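Local coordinates for BRO1 protein (Saccharomyces cerevisiae, PDB 1ZB1) that takes part in sorting cargo into multivesicular bodies and recruits the Doa4 deubiquitinase to endosomes, at residues S157-L162 / R180-I185; Y75-E80 / P355-V360. One frame throughout, in Å; residues are numbered along the deposited sequence.

Contact 1: residues S157-L162 / R180-I185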
loop_
_atom_site.group_PDB
_atom_site.type_symbol
_atom_site.label_atom_id
_atom_site.label_comp_id
_atom_site.label_asym_id
_atom_site.label_seq_id
_atom_site.Cartn_x
_atom_site.Cartn_y
_atom_site.Cartn_z
ATOM N N SER A 157 -3.245 -5.809 1.248
ATOM C CA SER A 157 -3.385 -7.257 1.246
ATOM C C SER A 157 -2.387 -7.955 0.302
ATOM O O SER A 157 -1.801 -8.976 0.662
ATOM C CB SER A 157 -4.824 -7.626 0.867
ATOM O OG SER A 157 -5.000 -9.027 0.838
ATOM N N CYS A 158 -2.201 -7.415 -0.901
ATOM C CA CYS A 158 -1.269 -8.004 -1.863
ATOM C C CYS A 158 0.194 -7.968 -1.396
ATOM O O CYS A 158 0.908 -8.970 -1.510
ATOM C CB CYS A 158 -1.392 -7.303 -3.222
ATOM S SG CYS A 158 -3.000 -7.531 -4.036
ATOM N N PHE A 159 0.647 -6.823 -0.892
ATOM C CA PHE A 159 2.031 -6.707 -0.412
ATOM C C PHE A 159 2.292 -7.597 0.801
ATOM O O PHE A 159 3.395 -8.126 0.976
ATOM C CB PHE A 159 2.361 -5.258 -0.055
ATOM C CG PHE A 159 2.620 -4.384 -1.253
ATOM C CD1 PHE A 159 3.582 -4.751 -2.200
ATOM C CD2 PHE A 159 1.936 -3.180 -1.418
ATOM C CE1 PHE A 159 3.865 -3.932 -3.292
ATOM C CE2 PHE A 159 2.213 -2.349 -2.511
ATOM C CZ PHE A 159 3.183 -2.729 -3.451
ATOM N N GLU A 160 1.271 -7.750 1.636
ATOM C CA GLU A 160 1.365 -8.584 2.826
ATOM C C GLU A 160 1.572 -10.046 2.421
ATOM O O GLU A 160 2.433 -10.734 2.971
ATOM C CB GLU A 160 0.084 -8.438 3.658
ATOM C CG GLU A 160 0.007 -9.353 4.866
ATOM C CD GLU A 160 -1.221 -9.076 5.715
ATOM O OE1 GLU A 160 -2.352 -9.258 5.212
ATOM O OE2 GLU A 160 -1.049 -8.672 6.884
ATOM N N TYR A 161 0.783 -10.510 1.458
ATOM C CA TYR A 161 0.886 -11.888 0.969
ATOM C C TYR A 161 2.268 -12.131 0.373
ATOM O O TYR A 161 2.865 -13.197 0.560
ATOM C CB TYR A 161 -0.181 -12.158 -0.096
ATOM C CG TYR A 161 -0.154 -13.570 -0.650
ATOM C CD1 TYR A 161 -0.912 -14.583 -0.063
ATOM C CD2 TYR A 161 0.634 -13.890 -1.759
ATOM C CE1 TYR A 161 -0.889 -15.881 -0.568
ATOM C CE2 TYR A 161 0.668 -15.186 -2.269
ATOM C CZ TYR A 161 -0.100 -16.176 -1.668
ATOM O OH TYR A 161 -0.097 -17.456 -2.178
ATOM N N LEU A 162 2.769 -11.144 -0.360
ATOM C CA LEU A 162 4.091 -11.240 -0.962
ATOM C C LEU A 162 5.190 -11.385 0.107
ATOM O O LEU A 162 6.091 -12.222 -0.020
ATOM C CB LEU A 162 4.370 -9.990 -1.808
ATOM C CG LEU A 162 3.667 -9.915 -3.176
ATOM C CD1 LEU A 162 3.812 -8.509 -3.738
ATOM C CD2 LEU A 162 4.273 -10.939 -4.140
ATOM N N ARG A 180 6.958 -5.786 3.117
ATOM C CA ARG A 180 6.270 -5.535 4.384
ATOM C C ARG A 180 6.156 -4.008 4.552
ATOM O O ARG A 180 5.117 -3.480 4.977
ATOM C CB ARG A 180 7.072 -6.129 5.547
ATOM C CG ARG A 180 6.469 -5.894 6.925
ATOM C CD ARG A 180 5.744 -7.135 7.422
ATOM N NE ARG A 180 4.330 -7.135 7.068
ATOM C CZ ARG A 180 3.563 -8.219 7.048
ATOM N NH1 ARG A 180 4.070 -9.407 7.353
ATOM N NH2 ARG A 180 2.280 -8.112 6.734
ATOM N N PHE A 181 7.235 -3.310 4.212
ATOM C CA PHE A 181 7.277 -1.850 4.295
ATOM C C PHE A 181 6.188 -1.283 3.385
ATOM O O PHE A 181 5.409 -0.422 3.791
ATOM C CB PHE A 181 8.668 -1.346 3.864
ATOM C CG PHE A 181 8.761 0.147 3.672
ATOM C CD1 PHE A 181 8.532 1.024 4.732
ATOM C CD2 PHE A 181 9.088 0.678 2.424
ATOM C CE1 PHE A 181 8.625 2.405 4.553
ATOM C CE2 PHE A 181 9.184 2.058 2.232
ATOM C CZ PHE A 181 8.952 2.924 3.301
ATOM N N LEU A 182 6.135 -1.772 2.151
ATOM C CA LEU A 182 5.125 -1.306 1.207
ATOM C C LEU A 182 3.707 -1.573 1.735
ATOM O O LEU A 182 2.803 -0.743 1.571
ATOM C CB LEU A 182 5.341 -1.980 -0.153
ATOM C CG LEU A 182 6.027 -1.174 -1.269
ATOM C CD1 LEU A 182 6.819 -0.015 -0.706
ATOM C CD2 LEU A 182 6.902 -2.099 -2.104
ATOM N N ALA A 183 3.511 -2.726 2.368
ATOM C CA ALA A 183 2.199 -3.065 2.928
ATOM C C ALA A 183 1.831 -2.075 4.039
ATOM O O ALA A 183 0.689 -1.621 4.124
ATOM C CB ALA A 183 2.214 -4.486 3.484
ATOM N N ASN A 184 2.804 -1.748 4.886
ATOM C CA ASN A 184 2.581 -0.815 5.989
ATOM C C ASN A 184 2.280 0.598 5.492
ATOM O O ASN A 184 1.545 1.346 6.135
ATOM C CB ASN A 184 3.794 -0.805 6.933
ATOM C CG ASN A 184 3.881 -2.070 7.778
ATOM O OD1 ASN A 184 2.869 -2.714 8.044
ATOM N ND2 ASN A 184 5.084 -2.420 8.214
ATOM N N ILE A 185 2.846 0.959 4.344
ATOM C CA ILE A 185 2.595 2.275 3.755
ATOM C C ILE A 185 1.134 2.336 3.291
ATOM O O ILE A 185 0.430 3.315 3.540
ATOM C CB ILE A 185 3.519 2.530 2.529
ATOM C CG1 ILE A 185 4.965 2.766 2.989
ATOM C CG2 ILE A 185 3.009 3.719 1.718
ATOM C CD1 ILE A 185 5.174 4.075 3.726
#

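Contact 2: residues Y75-E80 / P355-V360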
loop_
_atom_site.group_PDB
_atom_site.type_symbol
_atom_site.label_atom_id
_atom_site.label_comp_id
_atom_site.label_asym_id
_atom_site.label_seq_id
_atom_site.Cartn_x
_atom_site.Cartn_y
_atom_site.Cartn_z
ATOM N N TYR A 75 -3.929 -12.938 -15.733
ATOM C CA TYR A 75 -2.665 -13.606 -16.031
ATOM C C TYR A 75 -2.162 -14.350 -14.787
ATOM O O TYR A 75 -1.629 -15.450 -14.903
ATOM C CB TYR A 75 -1.611 -12.599 -16.519
ATOM C CG TYR A 75 -0.316 -13.254 -16.972
ATOM C CD1 TYR A 75 -0.324 -14.248 -17.950
ATOM C CD2 TYR A 75 0.909 -12.910 -16.390
ATOM C CE1 TYR A 75 0.854 -14.895 -18.334
ATOM C CE2 TYR A 75 2.099 -13.549 -16.775
ATOM C CZ TYR A 75 2.057 -14.541 -17.742
ATOM O OH TYR A 75 3.203 -15.213 -18.100
ATOM N N TYR A 76 -2.324 -13.761 -13.601
ATOM C CA TYR A 76 -1.882 -14.439 -12.375
ATOM C C TYR A 76 -2.688 -15.733 -12.227
ATOM O O TYR A 76 -2.134 -16.786 -11.876
ATOM C CB TYR A 76 -2.100 -13.564 -11.130
ATOM C CG TYR A 76 -1.397 -14.095 -9.879
ATOM C CD1 TYR A 76 -0.122 -13.649 -9.530
ATOM C CD2 TYR A 76 -1.993 -15.069 -9.075
ATOM C CE1 TYR A 76 0.548 -14.157 -8.408
ATOM C CE2 TYR A 76 -1.334 -15.593 -7.951
ATOM C CZ TYR A 76 -0.065 -15.131 -7.623
ATOM O OH TYR A 76 0.590 -15.632 -6.512
ATOM N N SER A 77 -3.989 -15.662 -12.506
ATOM C CA SER A 77 -4.839 -16.849 -12.405
ATOM C C SER A 77 -4.283 -17.960 -13.284
ATOM O O SER A 77 -4.225 -19.114 -12.866
ATOM C CB SER A 77 -6.286 -16.543 -12.818
ATOM O OG SER A 77 -6.909 -15.679 -11.882
ATOM N N PHE A 78 -3.876 -17.610 -14.500
ATOM C CA PHE A 78 -3.311 -18.591 -15.425
ATOM C C PHE A 78 -2.108 -19.261 -14.776
ATOM O O PHE A 78 -1.953 -20.482 -14.823
ATOM C CB PHE A 78 -2.848 -17.917 -16.719
ATOM C CG PHE A 78 -2.005 -18.814 -17.587
ATOM C CD1 PHE A 78 -2.599 -19.752 -18.425
ATOM C CD2 PHE A 78 -0.615 -18.774 -17.506
ATOM C CE1 PHE A 78 -1.822 -20.643 -19.173
ATOM C CE2 PHE A 78 0.167 -19.662 -18.248
ATOM C CZ PHE A 78 -0.439 -20.598 -19.081
ATOM N N LEU A 79 -1.248 -18.434 -14.190
ATOM C CA LEU A 79 -0.029 -18.895 -13.522
ATOM C C LEU A 79 -0.310 -19.773 -12.311
ATOM O O LEU A 79 0.383 -20.769 -12.087
ATOM C CB LEU A 79 0.794 -17.693 -13.055
ATOM C CG LEU A 79 1.959 -17.099 -13.849
ATOM C CD1 LEU A 79 2.014 -17.589 -15.287
ATOM C CD2 LEU A 79 1.845 -15.597 -13.760
ATOM N N GLU A 80 -1.304 -19.386 -11.516
ATOM C CA GLU A 80 -1.641 -20.140 -10.316
ATOM C C GLU A 80 -2.131 -21.546 -10.672
ATOM O O GLU A 80 -1.722 -22.531 -10.048
ATOM C CB GLU A 80 -2.695 -19.386 -9.489
ATOM C CG GLU A 80 -2.937 -19.984 -8.112
ATOM C CD GLU A 80 -1.702 -19.937 -7.222
ATOM O OE1 GLU A 80 -0.621 -20.394 -7.659
ATOM O OE2 GLU A 80 -1.816 -19.458 -6.078
ATOM N N PRO A 355 -12.357 -14.496 -7.624
ATOM C CA PRO A 355 -13.315 -14.226 -8.705
ATOM C C PRO A 355 -12.792 -14.442 -10.136
ATOM O O PRO A 355 -13.583 -14.607 -11.068
ATOM C CB PRO A 355 -13.712 -12.771 -8.457
ATOM C CG PRO A 355 -13.557 -12.624 -6.969
ATOM C CD PRO A 355 -12.262 -13.345 -6.707
ATOM N N TYR A 356 -11.472 -14.449 -10.308
ATOM C CA TYR A 356 -10.871 -14.625 -11.635
ATOM C C TYR A 356 -10.462 -16.053 -11.997
ATOM O O TYR A 356 -10.247 -16.358 -13.171
ATOM C CB TYR A 356 -9.635 -13.728 -11.778
ATOM C CG TYR A 356 -9.922 -12.259 -11.601
ATOM C CD1 TYR A 356 -9.963 -11.680 -10.331
ATOM C CD2 TYR A 356 -10.190 -11.451 -12.705
ATOM C CE1 TYR A 356 -10.268 -10.318 -10.168
ATOM C CE2 TYR A 356 -10.494 -10.099 -12.555
ATOM C CZ TYR A 356 -10.533 -9.541 -11.287
ATOM O OH TYR A 356 -10.858 -8.211 -11.141
ATOM N N MET A 357 -10.364 -16.922 -10.995
ATOM C CA MET A 357 -9.929 -18.302 -11.210
ATOM C C MET A 357 -10.777 -19.203 -12.127
ATOM O O MET A 357 -10.232 -19.905 -12.982
ATOM C CB MET A 357 -9.737 -18.984 -9.852
ATOM C CG MET A 357 -8.638 -18.358 -8.996
ATOM S SD MET A 357 -6.965 -18.523 -9.698
ATOM C CE MET A 357 -6.531 -20.154 -9.155
ATOM N N GLN A 358 -12.097 -19.187 -11.959
ATOM C CA GLN A 358 -12.984 -20.027 -12.773
ATOM C C GLN A 358 -12.853 -19.899 -14.295
ATOM O O GLN A 358 -12.575 -20.884 -14.985
ATOM C CB GLN A 358 -14.444 -19.774 -12.382
ATOM C CG GLN A 358 -15.092 -20.908 -11.607
ATOM C CD GLN A 358 -15.224 -22.185 -12.424
ATOM O OE1 GLN A 358 -14.228 -22.816 -12.785
ATOM N NE2 GLN A 358 -16.464 -22.571 -12.722
ATOM N N ASP A 359 -13.066 -18.698 -14.822
ATOM C CA ASP A 359 -12.990 -18.484 -16.267
ATOM C C ASP A 359 -11.647 -18.879 -16.885
ATOM O O ASP A 359 -11.597 -19.411 -18.000
ATOM C CB ASP A 359 -13.305 -17.020 -16.612
ATOM C CG ASP A 359 -14.761 -16.659 -16.352
ATOM O OD1 ASP A 359 -15.651 -17.471 -16.696
ATOM O OD2 ASP A 359 -15.019 -15.558 -15.814
ATOM N N VAL A 360 -10.561 -18.620 -16.161
ATOM C CA VAL A 360 -9.228 -18.952 -16.646
ATOM C C VAL A 360 -8.995 -20.462 -16.704
ATOM O O VAL A 360 -8.408 -20.966 -17.656
ATOM C CB VAL A 360 -8.137 -18.284 -15.767
ATOM C CG1 VAL A 360 -6.770 -18.869 -16.081
ATOM C CG2 VAL A 360 -8.124 -16.779 -16.026
#

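Contact 1: residues S157-L162 / R180-I185
Phe159 swings its CG anti to its own carbonyl carbon (chi1 -77°), which lays one face of the ring against Leu182, while Glu160 and Arg180 both send CG anti to the backbone N and reach out along one flank. These residues join a helical hairpin of the mainly helical Bro1 domain, helices 146-165 and 176-198 linked by the ten residues 166-175. The axes of 157-162 and 180-185 come within 7.8 Å, their directions 159° apart, close enough to favour a small residue at the centre: the methyl of Ala183 sits 3.6 Å from Phe159 CB, CB to CB, and also lies near the backbone N of Glu160. Beside it the flat ring of Phe159 offers a face to Leu182, whose CB stands almost on the ring normal in a CH-pi contact and whose CD2 reaches the ring atom CE1. The same side chains meet other parts of the domain: Phe159 touches Ala130 of helix 118-139, and Leu182 touches Tyr239 of a loop.

Long charged chains suit the partly exposed flank, where aliphatic stems can pack while the ends pair. Arg180 bends at chi2 and chi3, and its NH2 lies alongside the extended Glu160 chain, 3.2 Å from Glu160 CG. Glu160 OE2 to Arg180 NH2, at 3.4 Å, is a long, single-point salt bridge and not a bidentate one, the carboxylate and guanidinium planes being 80° apart.

Contact 2: residues Y75-E80 / P355-V360
Ser77 OG, the polar atom at the centre of this crossing, hydrogen-bonds back to the carbonyl O of Leu73 on its own helix, and Tyr356 and Met357 close round it from the other. Its first torsion (chi1 -68°) sets OG beside the backbone N, where a helical serine can reach the preceding turn. Tyr356 CB then lies 3.4 Å from Ser77 OG, and Met357 SD lies 3.6 Å from the same oxygen; both are van der Waals neighbours. Segments 75-80 and 355-360, on helices 65-86 and 349-371 of the Bro1 domain, have axes that approach to 8.7 Å at 69°, and a side chain as small as serine lets the backbones come close, Ser77 CA to Met357 CA being 5.4 Å.

Val360 spreads its two branches over Ser77 and Phe78: CG2 rests 3.7 Å from Ser77 CB, and CG1 reaches 3.5 Å from the backbone N of Phe78. A beta-branched residue suits this spot because it covers two neighbours without a long chain. Met357, flexible and folded at chi2 and chi3, turns its methyl CE toward the aliphatic part of Glu80, 3.7 Å from CG. The carboxylate of Glu80 leads away to a salt bridge with Lys122 of helix 118-139. Farther along helix 349-371, the ring of Phe78 packs against Tyr364 and Tyr368, and its carbonyl O is hydrogen-bonded to Tyr368 OH.

Between the two segments themselves the contacts are apolar and sulfur ones, while the polar ends of Ser77 and Glu80 find partners elsewhere, so the close approach need not bury a hydroxyl or a carboxylate without compensation.

In the fold
The two contacts lie about 21 Å apart, centre to centre, in the Bro1 domain of a longer protein. Contact 1 is near the centre of the folded chain, about 6 Å between centres, and contact 2 is about 23 Å out. Contact 1 joins successive helices, whereas contact 2 brings together segments 75-80 and 355-360, with 274 residues between them, so the sequence of contact 1 falls between the two segments of contact 2. Tyr161 and Tyr76 touch between the sites, and both pack against Leu126 of helix 118-139 and Trp349, at the start of helix 349-371. Local hairpin pairing and long-range closure thus meet in one continuous helical body, the domain that may bind Snf7.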